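Local structure of conserved hypothetical protein, putative anti-sigma factor (Parabacteroides distasonis, 4M0N) at residues Leu20-Val25 with Val48-Thr53; Leu61-Gly66 with Ile81-Gln86; Thr39-Asn44 with Ala68-Met73; Ala94-Lys99 with Gly114-Asp119; Leu35-Val40 with Thr53-Asp58. The protein probably acts as a membrane-anchored anti-sigma factor of the FecR type, this piece holding its FecR domain and the C-terminal FecR domain. The protein carries 1 engineered substitution. One frame throughout, in Å; residues are numbered along the deposited sequence.

Contact 1: residues Leu20-Val25 with Val48-Thr53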
# COMPACT_ATOMS: atom_id res chain seq x y z
N LEU A 20 -22.08 2.63 11.38
CA LEU A 20 -20.70 2.76 10.81
C LEU A 20 -19.66 2.85 11.90
O LEU A 20 -19.83 3.58 12.89
CB LEU A 20 -20.58 3.98 9.90
CG LEU A 20 -21.02 3.79 8.45
CD1 LEU A 20 -21.11 5.16 7.79
CD2 LEU A 20 -20.10 2.85 7.68
N THR A 21 -18.60 2.08 11.75
CA THR A 21 -17.46 2.28 12.59
C THR A 21 -16.24 2.52 11.74
O THR A 21 -16.19 2.21 10.54
CB THR A 21 -17.18 1.14 13.57
OG1 THR A 21 -16.26 1.60 14.58
CG2 THR A 21 -16.61 -0.06 12.87
N GLU A 22 -15.24 3.06 12.41
CA GLU A 22 -14.05 3.42 11.74
C GLU A 22 -12.87 3.07 12.59
O GLU A 22 -12.83 3.36 13.81
CB GLU A 22 -14.10 4.93 11.50
CG GLU A 22 -12.98 5.44 10.67
CD GLU A 22 -13.20 6.89 10.25
OE1 GLU A 22 -14.24 7.23 9.65
OE2 GLU A 22 -12.28 7.67 10.48
N ILE A 23 -11.89 2.44 11.96
CA ILE A 23 -10.65 2.18 12.63
C ILE A 23 -9.52 2.80 11.88
O ILE A 23 -9.56 2.94 10.65
CB ILE A 23 -10.40 0.68 12.82
CG1 ILE A 23 -10.37 -0.05 11.48
CG2 ILE A 23 -11.50 0.09 13.68
CD1 ILE A 23 -10.24 -1.56 11.65
N SER A 24 -8.52 3.20 12.64
CA SER A 24 -7.35 3.78 12.08
C SER A 24 -6.16 3.13 12.74
O SER A 24 -6.27 2.57 13.86
CB SER A 24 -7.37 5.28 12.30
OG SER A 24 -7.05 5.61 13.60
N VAL A 25 -5.04 3.20 12.05
CA VAL A 25 -3.80 2.57 12.45
C VAL A 25 -2.74 3.64 12.49
O VAL A 25 -2.53 4.37 11.51
CB VAL A 25 -3.40 1.48 11.46
CG1 VAL A 25 -2.20 0.70 11.97
CG2 VAL A 25 -4.57 0.53 11.21
N VAL A 48 -6.89 4.19 7.39
CA VAL A 48 -8.24 4.32 7.94
C VAL A 48 -9.19 3.49 7.12
O VAL A 48 -9.10 3.50 5.88
CB VAL A 48 -8.76 5.76 7.85
CG1 VAL A 48 -10.07 5.87 8.62
CG2 VAL A 48 -7.73 6.74 8.33
N MET A 49 -10.08 2.77 7.81
CA MET A 49 -11.13 2.03 7.17
C MET A 49 -12.46 2.23 7.92
O MET A 49 -12.52 2.22 9.16
CB MET A 49 -10.77 0.53 7.04
CG MET A 49 -11.88 -0.28 6.39
SD MET A 49 -11.44 -2.01 6.10
CE MET A 49 -11.42 -2.65 7.75
N ARG A 50 -13.52 2.40 7.13
CA ARG A 50 -14.88 2.63 7.61
C ARG A 50 -15.73 1.49 7.09
O ARG A 50 -15.68 1.16 5.89
CB ARG A 50 -15.33 3.98 6.99
CG ARG A 50 -16.39 4.83 7.62
CD ARG A 50 -16.42 6.15 6.81
NE ARG A 50 -15.18 6.91 7.05
CZ ARG A 50 -14.23 7.23 6.18
NH1 ARG A 50 -14.28 6.90 4.89
NH2 ARG A 50 -13.17 7.90 6.63
N TYR A 51 -16.48 0.85 7.98
CA TYR A 51 -17.31 -0.30 7.62
C TYR A 51 -18.51 -0.32 8.55
O TYR A 51 -18.45 0.27 9.64
CB TYR A 51 -16.51 -1.61 7.71
CG TYR A 51 -15.94 -1.93 9.09
CD1 TYR A 51 -14.71 -1.45 9.47
CD2 TYR A 51 -16.61 -2.77 9.97
CE1 TYR A 51 -14.16 -1.73 10.70
CE2 TYR A 51 -16.07 -3.07 11.22
CZ TYR A 51 -14.83 -2.56 11.57
OH TYR A 51 -14.24 -2.82 12.79
N PRO A 52 -19.59 -0.98 8.12
CA PRO A 52 -20.81 -1.09 8.90
C PRO A 52 -20.72 -2.28 9.87
O PRO A 52 -20.09 -3.28 9.57
CB PRO A 52 -21.87 -1.31 7.83
CG PRO A 52 -21.19 -2.13 6.81
CD PRO A 52 -19.71 -1.77 6.86
N THR A 53 -21.35 -2.19 11.04
CA THR A 53 -21.34 -3.34 11.96
C THR A 53 -22.17 -4.54 11.41
O THR A 53 -22.03 -5.66 11.88
CB THR A 53 -21.73 -2.91 13.38
OG1 THR A 53 -22.92 -2.13 13.31
CG2 THR A 53 -20.58 -2.04 14.00
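An antiparallel strand pair at one margin of the mixed sheet of the FecR domain joins T21-S24 to V48-Y51. Two hydrogen-bonded pairs, T21 with Y51 and I23 with M49, carry four backbone bonds, the shortest from T21 N to Y51 O at 2.8 Å. On one face E22 and R50 run side by side and form a salt bridge: R50 NE gives its hydrogen to E22 OE1 at 2.8 Å, and a weak, bent bond from NH2 reaches the same oxygen. OE1 lies in the guanidinium plane, yet is met from above the carboxylate plane, the two planes standing 79° apart. E22 OE2 lies against V48 CG1 (3.4 Å). On the other face, T21 CG2 sits over the Y51 ring, 3.6 Å from its centroid, a CH-pi contact. The ring gets there because Y51 CG lies between the backbone N and the carbonyl carbon (chi1 60°). At its edge I23 CD1 touches Y51 CE1 at 4.0 Å. Strand 21-24 is outermost in the sheet; beyond strand 48-51 comes strand 60-65, where E63 OE1 forms a second salt bridge with R50 NH1, while I23, M49 and Y51 pack on V33 of strand 31-34 in the facing sheet.

Contact 2: residues Leu61-Gly66 with Ile81-Gln86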
# COMPACT_ATOMS: atom_id res chain seq x y z
N LEU A 61 -19.91 -3.20 1.36
CA LEU A 61 -19.10 -2.01 1.05
C LEU A 61 -18.27 -1.53 2.23
O LEU A 61 -18.80 -1.35 3.32
CB LEU A 61 -20.02 -0.86 0.63
CG LEU A 61 -19.33 0.48 0.34
CD1 LEU A 61 -18.56 0.38 -0.96
CD2 LEU A 61 -20.41 1.55 0.25
N VAL A 62 -16.98 -1.32 2.00
CA VAL A 62 -16.11 -0.65 2.95
C VAL A 62 -15.40 0.51 2.23
O VAL A 62 -15.30 0.52 0.98
CB VAL A 62 -15.15 -1.60 3.68
CG1 VAL A 62 -15.92 -2.77 4.30
CG2 VAL A 62 -14.04 -2.11 2.76
N GLU A 63 -15.01 1.51 3.00
CA GLU A 63 -14.25 2.66 2.49
C GLU A 63 -12.91 2.65 3.15
O GLU A 63 -12.81 2.38 4.35
CB GLU A 63 -14.96 3.99 2.76
CG GLU A 63 -16.21 4.22 1.93
CD GLU A 63 -16.90 5.54 2.26
OE1 GLU A 63 -16.58 6.15 3.28
OE2 GLU A 63 -17.78 5.95 1.49
N MET A 64 -11.86 2.91 2.38
CA MET A 64 -10.55 2.85 2.93
C MET A 64 -9.64 3.88 2.30
O MET A 64 -9.74 4.18 1.11
CB MET A 64 -9.98 1.43 2.72
CG MET A 64 -8.69 1.19 3.45
SD MET A 64 -7.18 1.53 2.54
CE MET A 64 -7.33 0.29 1.25
N GLU A 65 -8.76 4.44 3.11
CA GLU A 65 -7.67 5.26 2.68
C GLU A 65 -6.42 4.82 3.42
O GLU A 65 -6.42 4.71 4.67
CB GLU A 65 -8.00 6.74 2.94
CG GLU A 65 -6.94 7.71 2.49
CD GLU A 65 -5.86 7.89 3.53
OE1 GLU A 65 -6.18 8.23 4.71
OE2 GLU A 65 -4.70 7.72 3.17
N GLY A 66 -5.38 4.48 2.66
CA GLY A 66 -4.16 3.87 3.21
C GLY A 66 -3.92 2.56 2.50
O GLY A 66 -4.26 2.42 1.33
N ILE A 81 -17.03 -4.57 -2.05
CA ILE A 81 -16.41 -3.41 -2.68
C ILE A 81 -15.52 -2.67 -1.70
O ILE A 81 -15.97 -2.23 -0.61
CB ILE A 81 -17.45 -2.46 -3.27
CG1 ILE A 81 -18.24 -3.15 -4.37
CG2 ILE A 81 -16.74 -1.20 -3.78
CD1 ILE A 81 -19.30 -2.29 -5.02
N VAL A 82 -14.26 -2.52 -2.07
CA VAL A 82 -13.38 -1.63 -1.32
C VAL A 82 -13.39 -0.30 -2.09
O VAL A 82 -12.91 -0.23 -3.22
CB VAL A 82 -11.95 -2.15 -1.22
CG1 VAL A 82 -11.07 -1.09 -0.53
CG2 VAL A 82 -11.91 -3.49 -0.49
N ARG A 83 -13.96 0.71 -1.48
CA ARG A 83 -14.09 2.03 -2.09
C ARG A 83 -12.99 2.94 -1.61
O ARG A 83 -12.90 3.29 -0.42
CB ARG A 83 -15.45 2.64 -1.78
CG ARG A 83 -15.63 4.07 -2.29
CD ARG A 83 -17.11 4.37 -2.47
NE ARG A 83 -17.67 3.53 -3.52
CZ ARG A 83 -18.95 3.23 -3.65
NH1 ARG A 83 -19.87 3.73 -2.82
NH2 ARG A 83 -19.33 2.44 -4.66
N THR A 84 -12.14 3.30 -2.56
CA THR A 84 -11.14 4.29 -2.36
C THR A 84 -11.45 5.52 -3.22
O THR A 84 -12.28 5.49 -4.13
CB THR A 84 -9.75 3.79 -2.72
OG1 THR A 84 -9.64 3.68 -4.15
CG2 THR A 84 -9.46 2.47 -2.07
N ARG A 85 -10.76 6.60 -2.90
CA ARG A 85 -10.99 7.81 -3.64
C ARG A 85 -10.82 7.58 -5.14
O ARG A 85 -11.60 8.13 -5.93
CB ARG A 85 -10.07 8.93 -3.16
CG ARG A 85 -10.36 10.27 -3.84
CD ARG A 85 -9.33 11.34 -3.49
NE ARG A 85 -7.96 11.02 -3.91
CZ ARG A 85 -7.42 11.27 -5.11
NH1 ARG A 85 -8.13 11.86 -6.08
NH2 ARG A 85 -6.16 10.93 -5.36
N GLN A 86 -9.80 6.81 -5.52
CA GLN A 86 -9.39 6.64 -6.91
C GLN A 86 -10.21 5.59 -7.66
O GLN A 86 -10.30 5.62 -8.89
CB GLN A 86 -7.94 6.23 -6.95
CG GLN A 86 -7.00 7.27 -6.36
CD GLN A 86 -6.57 6.95 -4.93
OE1 GLN A 86 -7.32 6.36 -4.14
NE2 GLN A 86 -5.35 7.39 -4.59
O HOH W 1 -19.68 5.02 -0.27
O HOH W 2 -9.28 6.52 -0.37
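The guanidinium of R83 carries L61 CD1 over the centre of one face, 3.9 Å above its plane, while a water sits in plane at its edge, bound to NH1. That water donates in turn to E63 OE2 at 2.8 Å, so the acid and the arginine, side by side with their planes 51° apart, are linked indirectly. Their stronger partners lie elsewhere: R83 NH2 forms a salt bridge with D88, and E63 OE1 one with R50. L61 reaches the arginine because its CG is anti to the backbone N (chi1 177°), which also sets L61 CD1 against I81 CG2 at 3.7 Å. A leucine in place of R83 would probably leave D88 without its charged mate and the water on E63 without its bond to NH1. On the opposite face of the sheet V62 CG2 meets V82 CG2 at 4.1 Å, and both valines reach F70 of the other sheet. The backbones pair in parallel: V62 N to I81 O is nearly straight at 2.9 Å, R83 N binds V62 O, and M64 N binds R83 O at 3.0 Å. Where the strands part, a second water bridges M64 O and R85 N. This is the parallel pairing within an otherwise antiparallel mixed sheet; strand 67-72 lies between the two strands in sequence but in the facing sheet, so the chain crosses the beta sandwich and returns.

Contact 3: residues Thr39-Asn44 with Ala68-Met73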
# COMPACT_ATOMS: atom_id res chain seq x y z
N THR A 39 -14.76 -11.71 6.30
CA THR A 39 -13.61 -11.19 5.60
C THR A 39 -12.56 -10.69 6.59
O THR A 39 -12.88 -9.99 7.53
CB THR A 39 -14.05 -10.04 4.66
OG1 THR A 39 -14.81 -10.59 3.57
CG2 THR A 39 -12.83 -9.24 4.14
N VAL A 40 -11.30 -11.05 6.36
CA VAL A 40 -10.21 -10.63 7.21
C VAL A 40 -9.51 -9.48 6.50
O VAL A 40 -9.21 -9.57 5.30
CB VAL A 40 -9.19 -11.76 7.42
CG1 VAL A 40 -7.99 -11.26 8.22
CG2 VAL A 40 -9.86 -12.87 8.18
N VAL A 41 -9.30 -8.40 7.22
CA VAL A 41 -8.60 -7.27 6.69
C VAL A 41 -7.38 -6.98 7.57
O VAL A 41 -7.52 -6.84 8.80
CB VAL A 41 -9.47 -5.99 6.67
CG1 VAL A 41 -8.74 -4.89 5.94
CG2 VAL A 41 -10.87 -6.27 6.06
N HIS A 42 -6.22 -6.91 6.96
CA HIS A 42 -4.99 -6.45 7.63
C HIS A 42 -4.75 -5.02 7.18
O HIS A 42 -4.70 -4.75 5.97
CB HIS A 42 -3.81 -7.26 7.18
CG HIS A 42 -3.78 -8.65 7.70
ND1 HIS A 42 -4.57 -9.66 7.20
CD2 HIS A 42 -2.98 -9.23 8.63
CE1 HIS A 42 -4.30 -10.79 7.83
NE2 HIS A 42 -3.33 -10.56 8.70
N LEU A 43 -4.59 -4.11 8.15
CA LEU A 43 -4.42 -2.69 7.87
C LEU A 43 -3.01 -2.27 8.20
O LEU A 43 -2.53 -2.52 9.30
CB LEU A 43 -5.40 -1.86 8.68
CG LEU A 43 -6.87 -2.06 8.35
CD1 LEU A 43 -7.46 -3.22 9.14
CD2 LEU A 43 -7.58 -0.76 8.67
N ASN A 44 -2.34 -1.62 7.25
CA ASN A 44 -0.97 -1.17 7.43
C ASN A 44 -0.97 0.19 8.13
O ASN A 44 -2.00 0.85 8.23
CB ASN A 44 -0.27 -1.09 6.10
CG ASN A 44 1.25 -1.15 6.21
OD1 ASN A 44 1.79 -1.30 7.33
ND2 ASN A 44 1.94 -1.03 5.08
N ALA A 68 -4.37 -1.77 2.81
CA ALA A 68 -4.95 -2.92 3.50
C ALA A 68 -4.92 -4.12 2.59
O ALA A 68 -5.04 -4.00 1.37
CB ALA A 68 -6.39 -2.62 3.90
N PHE A 69 -4.77 -5.28 3.22
CA PHE A 69 -4.87 -6.57 2.53
C PHE A 69 -6.20 -7.19 2.96
O PHE A 69 -6.44 -7.41 4.17
CB PHE A 69 -3.71 -7.46 2.91
CG PHE A 69 -3.74 -8.78 2.21
CD1 PHE A 69 -3.47 -8.84 0.86
CD2 PHE A 69 -4.10 -9.91 2.88
CE1 PHE A 69 -3.53 -10.06 0.18
CE2 PHE A 69 -4.16 -11.13 2.21
CZ PHE A 69 -3.88 -11.19 0.88
N PHE A 70 -7.02 -7.51 1.97
CA PHE A 70 -8.32 -8.11 2.15
C PHE A 70 -8.32 -9.59 1.74
O PHE A 70 -7.87 -9.93 0.65
CB PHE A 70 -9.32 -7.38 1.26
CG PHE A 70 -9.51 -5.96 1.62
CD1 PHE A 70 -8.63 -5.01 1.15
CD2 PHE A 70 -10.56 -5.57 2.43
CE1 PHE A 70 -8.78 -3.69 1.51
CE2 PHE A 70 -10.73 -4.26 2.80
CZ PHE A 70 -9.82 -3.32 2.34
N ASN A 71 -8.82 -10.45 2.62
CA ASN A 71 -9.09 -11.82 2.22
C ASN A 71 -10.59 -11.98 2.31
O ASN A 71 -11.14 -12.24 3.39
CB ASN A 71 -8.35 -12.80 3.12
CG ASN A 71 -8.50 -14.24 2.67
OD1 ASN A 71 -9.35 -14.56 1.87
ND2 ASN A 71 -7.67 -15.11 3.21
N VAL A 72 -11.25 -11.77 1.17
CA VAL A 72 -12.70 -11.70 1.12
C VAL A 72 -13.38 -13.05 1.03
O VAL A 72 -13.14 -13.81 0.12
CB VAL A 72 -13.18 -10.80 -0.04
CG1 VAL A 72 -14.72 -10.81 -0.12
CG2 VAL A 72 -12.68 -9.38 0.17
N MET A 73 -14.25 -13.30 2.02
CA MET A 73 -15.12 -14.46 2.04
C MET A 73 -16.05 -14.49 0.83
O MET A 73 -16.73 -13.52 0.53
CB MET A 73 -15.93 -14.42 3.33
CG MET A 73 -15.21 -15.01 4.53
SD MET A 73 -15.18 -16.83 4.52
CE MET A 73 -16.76 -17.21 3.84
O HOH W 3 -6.38 -10.20 5.35
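Strands 40-43 and 68-72 run antiparallel, their short axes 4.6 Å apart at closest and their directions 169° apart, with V40-N71 and H42-F69 as the hydrogen-bonded pairs. H42 N to F69 O and F69 N to H42 O, both 2.8 Å, lie in their carbonyl planes; V40 N to N71 O is longer at 3.2 Å and its donor is tilted 33° out of plane. On the inner face V41 and F70 lie side by side. V41 CG1 stands 3.8 Å above the F70 ring plane, toward the rim, as a CH-pi contact, and V41 CG2 touches F70 CD2 at 3.7 Å. V41 CG1 is anti to the backbone N (chi1 -173°) and also reaches A68 CB. On the outer face a water lies in the plane of the H42 ring, 2.6 Å from H42 ND1, and donates to F69 O, an oxygen that already accepts from H42 N. At the strand end T39 OG1 takes the M73 N-H at 3.2 Å while giving its own proton to D37, so one hydroxyl joins the turn before strand 40-43 to the end of strand 67-72. V41, L43, A68 and F70 face the interior, while the other face mixes V40 and F69 with H42 and N71; these are two neighbouring strands within the antiparallel sheet, which is one layer of the beta sandwich.

Contact 4: residues Ala94-Lys99 with Gly114-Asp119. Engineered in segment 94-99: A94 (natural residue Thr).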
# COMPACT_ATOMS: atom_id res chain seq x y z
N ALA A 94 -11.92 -13.11 -3.17
CA ALA A 94 -10.55 -12.95 -3.63
C ALA A 94 -9.71 -12.42 -2.48
O ALA A 94 -10.27 -11.93 -1.51
CB ALA A 94 -10.49 -11.95 -4.77
N SER A 95 -8.40 -12.55 -2.57
CA SER A 95 -7.54 -11.86 -1.61
C SER A 95 -6.63 -10.96 -2.38
O SER A 95 -6.07 -11.33 -3.41
CB SER A 95 -6.79 -12.81 -0.66
OG SER A 95 -5.77 -13.59 -1.29
N PHE A 96 -6.49 -9.75 -1.88
CA PHE A 96 -5.81 -8.71 -2.63
C PHE A 96 -5.39 -7.57 -1.74
O PHE A 96 -6.01 -7.33 -0.68
CB PHE A 96 -6.71 -8.18 -3.74
CG PHE A 96 -8.04 -7.68 -3.23
CD1 PHE A 96 -9.08 -8.56 -2.97
CD2 PHE A 96 -8.23 -6.33 -2.99
CE1 PHE A 96 -10.28 -8.10 -2.45
CE2 PHE A 96 -9.44 -5.87 -2.44
CZ PHE A 96 -10.47 -6.76 -2.20
N ASN A 97 -4.33 -6.89 -2.18
CA ASN A 97 -3.82 -5.69 -1.54
C ASN A 97 -4.26 -4.43 -2.24
O ASN A 97 -4.24 -4.35 -3.46
CB ASN A 97 -2.28 -5.71 -1.58
CG ASN A 97 -1.64 -4.82 -0.55
OD1 ASN A 97 -1.61 -5.17 0.65
ND2 ASN A 97 -1.05 -3.72 -1.00
N VAL A 98 -4.65 -3.43 -1.46
CA VAL A 98 -4.98 -2.11 -1.98
C VAL A 98 -4.10 -1.13 -1.24
O VAL A 98 -4.18 -0.99 -0.02
CB VAL A 98 -6.45 -1.75 -1.73
CG1 VAL A 98 -6.74 -0.41 -2.31
CG2 VAL A 98 -7.38 -2.81 -2.30
N LYS A 99 -3.23 -0.49 -2.00
CA LYS A 99 -2.33 0.52 -1.43
C LYS A 99 -2.75 1.84 -2.00
O LYS A 99 -2.52 2.12 -3.20
CB LYS A 99 -0.88 0.21 -1.75
CG LYS A 99 0.05 1.17 -1.05
CD LYS A 99 1.48 0.84 -1.34
CE LYS A 99 2.37 1.84 -0.61
NZ LYS A 99 3.75 1.32 -0.73
N GLY A 114 -7.72 -15.32 -6.46
CA GLY A 114 -9.04 -15.00 -6.99
C GLY A 114 -9.00 -13.98 -8.11
O GLY A 114 -7.95 -13.73 -8.71
N LYS A 115 -10.15 -13.33 -8.34
CA LYS A 115 -10.37 -12.43 -9.48
C LYS A 115 -10.91 -11.13 -8.91
O LYS A 115 -11.77 -11.15 -8.04
CB LYS A 115 -11.35 -13.04 -10.48
CG LYS A 115 -10.79 -14.30 -11.12
CD LYS A 115 -11.68 -14.83 -12.22
CE LYS A 115 -11.14 -16.15 -12.72
NZ LYS A 115 -11.91 -16.63 -13.88
N VAL A 116 -10.36 -10.02 -9.39
CA VAL A 116 -10.67 -8.72 -8.86
C VAL A 116 -11.01 -7.76 -10.01
O VAL A 116 -10.32 -7.74 -11.03
CB VAL A 116 -9.44 -8.20 -8.10
CG1 VAL A 116 -9.64 -6.79 -7.65
CG2 VAL A 116 -9.12 -9.13 -6.93
N GLU A 117 -12.06 -6.96 -9.83
CA GLU A 117 -12.38 -5.91 -10.81
C GLU A 117 -12.05 -4.56 -10.20
O GLU A 117 -12.43 -4.28 -9.09
CB GLU A 117 -13.87 -5.93 -11.16
CG GLU A 117 -14.29 -4.91 -12.20
CD GLU A 117 -15.75 -5.03 -12.64
OE1 GLU A 117 -16.14 -6.10 -13.13
OE2 GLU A 117 -16.50 -4.04 -12.52
N VAL A 118 -11.35 -3.72 -10.95
CA VAL A 118 -11.01 -2.40 -10.51
C VAL A 118 -11.74 -1.40 -11.38
O VAL A 118 -11.48 -1.29 -12.58
CB VAL A 118 -9.50 -2.16 -10.58
CG1 VAL A 118 -9.17 -0.76 -10.08
CG2 VAL A 118 -8.75 -3.22 -9.76
N ASP A 119 -12.63 -0.64 -10.75
CA ASP A 119 -13.47 0.28 -11.46
C ASP A 119 -13.01 1.69 -11.15
O ASP A 119 -13.04 2.13 -10.00
CB ASP A 119 -14.91 0.13 -11.02
CG ASP A 119 -15.47 -1.24 -11.25
OD1 ASP A 119 -15.19 -1.83 -12.32
OD2 ASP A 119 -16.22 -1.73 -10.37
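V116 and F96 cross obliquely, with V116 CG2 the one atom that reaches the aromatic side chain, 4.0 Å from F96 CD1; it touches CB and CG of F96 at about the same range. V116 CG2 is anti to the carbonyl carbon, beside the backbone N (chi1 174° for CG1), and in that position it also meets A94 CB at 3.8 Å. A94 is an engineered substitution for threonine; its methyl group points at the other strand, A94 CB lying 3.6 Å from K115 O. No hydrogen bond joins 94-99 to 114-119, because the two strands belong to different sheets of the FecR-domain beta sandwich: 94-100 to the antiparallel sheet, 116-120 to the mixed one. They come close together at the A94 and G114 ends of the two segments, and separate from there on. The edge of the F96 ring is met in plane by V98 CG2 of its own strand. Around this pair, V89 and V91 of strand 88-91 touch both F96 and V116, and F96 also meets the ring of F70 on the neighbouring strand 67-72, planes about 15° apart.

Contact 5: residues Leu35-Val40 with Thr53-Asp58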
# COMPACT_ATOMS: atom_id res chain seq x y z
N LEU A 35 -14.26 -8.73 9.51
CA LEU A 35 -15.52 -8.08 9.23
C LEU A 35 -16.73 -8.98 9.50
O LEU A 35 -16.59 -10.19 9.66
CB LEU A 35 -15.52 -7.59 7.78
CG LEU A 35 -14.48 -6.51 7.48
CD1 LEU A 35 -14.49 -6.18 6.00
CD2 LEU A 35 -14.74 -5.26 8.31
N PRO A 36 -17.94 -8.39 9.55
CA PRO A 36 -19.15 -9.16 9.86
C PRO A 36 -19.44 -10.34 8.94
O PRO A 36 -20.14 -11.27 9.33
CB PRO A 36 -20.26 -8.12 9.72
CG PRO A 36 -19.59 -6.82 10.00
CD PRO A 36 -18.23 -6.95 9.41
N ASP A 37 -18.93 -10.28 7.70
CA ASP A 37 -19.10 -11.36 6.75
C ASP A 37 -18.00 -12.42 6.86
O ASP A 37 -17.98 -13.37 6.07
CB ASP A 37 -19.09 -10.80 5.31
CG ASP A 37 -17.74 -10.22 4.93
OD1 ASP A 37 -17.00 -9.85 5.86
OD2 ASP A 37 -17.42 -10.15 3.71
N GLY A 38 -17.04 -12.23 7.77
CA GLY A 38 -15.91 -13.15 7.90
C GLY A 38 -14.67 -12.77 7.10
O GLY A 38 -13.65 -13.45 7.18
N THR A 39 -14.76 -11.71 6.30
CA THR A 39 -13.61 -11.19 5.60
C THR A 39 -12.56 -10.69 6.59
O THR A 39 -12.88 -9.99 7.53
CB THR A 39 -14.05 -10.04 4.66
OG1 THR A 39 -14.81 -10.59 3.57
CG2 THR A 39 -12.83 -9.24 4.14
N VAL A 40 -11.30 -11.05 6.36
CA VAL A 40 -10.21 -10.63 7.21
C VAL A 40 -9.51 -9.48 6.50
O VAL A 40 -9.21 -9.57 5.30
CB VAL A 40 -9.19 -11.76 7.42
CG1 VAL A 40 -7.99 -11.26 8.22
CG2 VAL A 40 -9.86 -12.87 8.18
N THR A 53 -21.35 -2.19 11.04
CA THR A 53 -21.34 -3.34 11.96
C THR A 53 -22.17 -4.54 11.41
O THR A 53 -22.03 -5.66 11.88
CB THR A 53 -21.73 -2.91 13.38
OG1 THR A 53 -22.92 -2.13 13.31
CG2 THR A 53 -20.58 -2.04 14.00
N GLU A 54 -23.00 -4.29 10.41
CA GLU A 54 -23.71 -5.33 9.67
C GLU A 54 -23.79 -4.92 8.20
O GLU A 54 -24.04 -3.75 7.91
CB GLU A 54 -25.12 -5.47 10.25
CG GLU A 54 -26.00 -6.55 9.64
CD GLU A 54 -27.19 -6.89 10.54
OE1 GLU A 54 -27.25 -6.38 11.68
OE2 GLU A 54 -28.07 -7.66 10.11
N PHE A 55 -23.58 -5.86 7.28
CA PHE A 55 -23.71 -5.59 5.85
C PHE A 55 -25.19 -5.84 5.50
O PHE A 55 -25.60 -6.99 5.28
CB PHE A 55 -22.81 -6.51 5.01
CG PHE A 55 -21.34 -6.19 5.09
CD1 PHE A 55 -20.87 -4.93 4.74
CD2 PHE A 55 -20.42 -7.17 5.46
CE1 PHE A 55 -19.51 -4.65 4.77
CE2 PHE A 55 -19.06 -6.89 5.51
CZ PHE A 55 -18.61 -5.64 5.17
N THR A 56 -25.99 -4.78 5.48
CA THR A 56 -27.44 -4.92 5.27
C THR A 56 -27.87 -4.72 3.82
O THR A 56 -29.00 -5.05 3.46
CB THR A 56 -28.24 -3.95 6.17
OG1 THR A 56 -27.82 -2.60 5.91
CG2 THR A 56 -28.03 -4.28 7.64
N SER A 57 -26.98 -4.19 2.98
CA SER A 57 -27.35 -3.89 1.60
C SER A 57 -27.07 -5.11 0.70
O SER A 57 -26.70 -6.17 1.20
CB SER A 57 -26.60 -2.66 1.10
OG SER A 57 -25.22 -2.91 1.05
N ASP A 58 -27.26 -4.95 -0.61
CA ASP A 58 -26.94 -6.00 -1.59
C ASP A 58 -25.43 -6.05 -1.93
O ASP A 58 -25.00 -6.87 -2.75
CB ASP A 58 -27.74 -5.81 -2.88
CG ASP A 58 -27.44 -4.48 -3.57
OD1 ASP A 58 -27.47 -3.43 -2.88
OD2 ASP A 58 -27.18 -4.48 -4.79
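The F55 ring meets the turn at P36 and D37. D37 OD1 comes to the ring edge, 3.6 Å from F55 CE2, the carboxylate plane turned 75° from the ring, and L35 CD1 reaches the edge at F55 CZ. P36 crosses the phenylalanine at about a right angle: P36 CD lies 4.0 Å from F55 CE2, and P36 CG is 3.3 Å from T53 O. L35, P36 and D37 belong to a type I beta turn from L35 to G38, which joins strands 31-34 and 40-43 as a beta hairpin. D37 CG lies between its backbone N and carbonyl carbon (chi1 66°), bringing the carboxylate back to T39: OD1 accepts from T39 N at 2.9 Å, an Asx turn, and OD2 takes the T39 hydroxyl proton on its syn side, somewhat out of plane. An alanine at D37 is likely to leave T39 N and OG1 without these acceptors and R60, on strand 60-65, without its salt-bridge partner. V62 of that strand touches L35 and F55.

Overall arrangement
All five contacts lie in the FecR domain, a beta sandwich of a mixed and an antiparallel sheet. Contacts 1 and 2 are in the mixed sheet, centres 11 Å apart, joined because strands 48-51 and 60-65 are neighbours. Contact 3 is in the antiparallel sheet, 12 Å from contact 2 between centres and facing it across the interior. Contact 4 spans both sheets and adjoins contact 3, since strands 67-72 and 94-100 are paired. Contact 5 closes the loop end, sharing T53 with contact 1 and T39 and V40 with contact 3. Along the chain contact 1 alternates with contacts 3 and 5, contact 3 alternates with contact 2, and contact 4 comes last, so the chain passes between the sheets several times.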